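PDB 6M6Q: dicer Related Helicase from Caenorhabditis elegans, which probably hydrolyses ATP as an RNA helicase of the RIG-I-like receptor family and binds RNA as a whole protein, of which this chain is the N-terminal domain. Local coordinates for residues M197-H202 against P301-A306. Numbering follows the deposited sequence.
Sequences MIIMKH and PANRAA
The carboxamide of Asn303 is held through both its oxygen and its nitrogen while it packs on Ile198 and Ile199. Its OD1 accepts a hydrogen bond from the backbone N of Arg195, just ahead of helix 196-204. Its ND2 donates to OD1 of Asp300, just before helix 301-310. The two bonds hold the amide's rotation and give each of its polar atoms a partner in a buried place. No hydrogen bond joins the two segments themselves.

The two isoleucines divide the amide: Ile199 lies mainly by the oxygen, Ile198 by the nitrogen. CD1 of Ile199 lies 3.5 Å from OD1 of Asn303. The CG1 of Ile199 is 3.9 Å from the same oxygen. On the amide nitrogen side, CB and CD1 of Ile198 are each 3.9 Å from ND2 of Asn303. Both isoleucine side chains meet the asparagine at a slant. In Ile199, CG1 stands anti to the carbonyl carbon (chi1 -53°), and with the extended chi2 of 160° CD1 reaches toward Asn303, though the bond from CA to CB does not aim at helix 301-310. The bond from CA to CB of Asn303 points toward helix 196-204.

The backbones stay well apart, with CA of Ile199 8.2 Å from CA of Asn303. The short side chain of Asn303 reaches into the gap, and the contact is small: 125 Å² is buried between the segments. Asn303 ties the approach to helix 196-204 to the start of its own helix.

Within 197-202, ND1 of His202 makes a weak hydrogen bond to the backbone O of Ile198. Met200 packs on Thr213 and Leu216 of helix 210-221. Arg304 forms a salt bridge with Glu316 of the second subunit, and Ala305 packs on Tyr308 of that subunit. The contact thus joins two short helices of an all-helical domain, with helix 210-221 against the first and the second subunit against the other.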
loop_
_atom_site.group_PDB
_atom_site.type_symbol
_atom_site.label_atom_id
_atom_site.label_comp_id
_atom_site.label_asym_id
_atom_site.label_seq_id
_atom_site.Cartn_x
_atom_site.Cartn_y
_atom_site.Cartn_z
ATOM N N MET B 197 -1.784 -19.041 -8.018
ATOM C CA MET B 197 -1.939 -20.200 -8.939
ATOM C C MET B 197 -0.563 -20.671 -9.427
ATOM O O MET B 197 -0.327 -21.889 -9.451
ATOM C CB MET B 197 -2.813 -19.868 -10.140
ATOM C CG MET B 197 -3.650 -21.032 -10.548
ATOM S SD MET B 197 -4.424 -20.781 -12.105
ATOM C CE MET B 197 -5.761 -21.967 -11.975
ATOM N N ILE B 198 0.303 -19.738 -9.794
ATOM C CA ILE B 198 1.668 -20.016 -10.328
ATOM C C ILE B 198 2.561 -20.556 -9.187
ATOM O O ILE B 198 3.386 -21.445 -9.447
ATOM C CB ILE B 198 2.252 -18.751 -10.989
ATOM C CG1 ILE B 198 1.276 -18.123 -11.994
ATOM C CG2 ILE B 198 3.596 -19.051 -11.635
ATOM C CD1 ILE B 198 1.513 -16.646 -12.242
ATOM N N ILE B 199 2.353 -20.087 -7.953
ATOM C CA ILE B 199 3.094 -20.566 -6.749
ATOM C C ILE B 199 2.682 -22.028 -6.479
ATOM O O ILE B 199 3.575 -22.852 -6.214
ATOM C CB ILE B 199 2.850 -19.641 -5.534
ATOM C CG1 ILE B 199 3.149 -18.177 -5.873
ATOM C CG2 ILE B 199 3.652 -20.108 -4.330
ATOM C CD1 ILE B 199 2.513 -17.170 -4.940
ATOM N N MET B 200 1.386 -22.350 -6.584
ATOM C CA MET B 200 0.847 -23.711 -6.299
ATOM C C MET B 200 1.426 -24.703 -7.328
ATOM O O MET B 200 1.848 -25.805 -6.908
ATOM C CB MET B 200 -0.689 -23.716 -6.341
ATOM C CG MET B 200 -1.347 -25.069 -6.028
ATOM S SD MET B 200 -1.695 -25.327 -4.269
ATOM C CE MET B 200 -0.086 -25.871 -3.707
ATOM N N LYS B 201 1.527 -24.292 -8.600
ATOM C CA LYS B 201 2.035 -25.134 -9.724
ATOM C C LYS B 201 3.509 -25.498 -9.477
ATOM O O LYS B 201 3.853 -26.689 -9.646
ATOM C CB LYS B 201 1.857 -24.404 -11.060
ATOM C CG LYS B 201 2.503 -25.070 -12.273
ATOM C CD LYS B 201 2.109 -24.447 -13.629
ATOM C CE LYS B 201 2.541 -22.995 -13.804
ATOM N NZ LYS B 201 4.022 -22.829 -13.807
ATOM N N HIS B 202 4.343 -24.522 -9.097
ATOM C CA HIS B 202 5.812 -24.696 -8.936
ATOM C C HIS B 202 6.116 -25.494 -7.667
ATOM O O HIS B 202 7.096 -26.276 -7.691
ATOM C CB HIS B 202 6.543 -23.352 -8.946
ATOM C CG HIS B 202 6.698 -22.770 -10.311
ATOM N ND1 HIS B 202 6.170 -21.539 -10.652
ATOM C CD2 HIS B 202 7.293 -23.245 -11.429
ATOM C CE1 HIS B 202 6.454 -21.272 -11.912
ATOM N NE2 HIS B 202 7.147 -22.294 -12.406
ATOM N N PRO B 301 6.957 -12.208 -13.778
ATOM C CA PRO B 301 7.194 -10.822 -13.363
ATOM C C PRO B 301 6.301 -10.307 -12.213
ATOM O O PRO B 301 6.743 -9.404 -11.514
ATOM C CB PRO B 301 6.935 -10.009 -14.656
ATOM C CG PRO B 301 6.126 -10.948 -15.555
ATOM C CD PRO B 301 6.643 -12.323 -15.215
ATOM N N ALA B 302 5.077 -10.841 -12.061
ATOM C CA ALA B 302 4.109 -10.432 -11.011
ATOM C C ALA B 302 4.604 -10.892 -9.630
ATOM O O ALA B 302 4.638 -10.059 -8.693
ATOM C CB ALA B 302 2.739 -10.982 -11.314
ATOM N N ASN B 303 4.937 -12.176 -9.499
ATOM C CA ASN B 303 5.405 -12.791 -8.226
ATOM C C ASN B 303 6.831 -12.317 -7.921
ATOM O O ASN B 303 7.168 -12.206 -6.735
ATOM C CB ASN B 303 5.333 -14.318 -8.274
ATOM C CG ASN B 303 3.932 -14.837 -8.053
ATOM O OD1 ASN B 303 3.308 -14.507 -7.048
ATOM N ND2 ASN B 303 3.435 -15.663 -8.961
ATOM N N ARG B 304 7.633 -12.087 -8.967
ATOM C CA ARG B 304 9.026 -11.582 -8.890
ATOM C C ARG B 304 8.992 -10.217 -8.215
ATOM O O ARG B 304 9.792 -9.991 -7.310
ATOM C CB ARG B 304 9.634 -11.489 -10.297
ATOM C CG ARG B 304 11.139 -11.713 -10.368
ATOM C CD ARG B 304 11.613 -11.734 -11.809
ATOM N NE ARG B 304 11.534 -10.421 -12.451
ATOM C CZ ARG B 304 11.537 -10.217 -13.770
ATOM N NH1 ARG B 304 11.592 -11.242 -14.604
ATOM N NH2 ARG B 304 11.467 -8.988 -14.249
ATOM N N ALA B 305 8.024 -9.388 -8.595
ATOM C CA ALA B 305 7.799 -8.045 -8.017
ATOM C C ALA B 305 7.344 -8.190 -6.567
ATOM O O ALA B 305 7.827 -7.421 -5.723
ATOM C CB ALA B 305 6.792 -7.278 -8.835
ATOM N N ALA B 306 6.510 -9.201 -6.290
ATOM C CA ALA B 306 5.987 -9.526 -4.947
ATOM C C ALA B 306 7.136 -9.939 -4.019
ATOM O O ALA B 306 7.047 -9.648 -2.824
ATOM C CB ALA B 306 4.958 -10.606 -5.054
#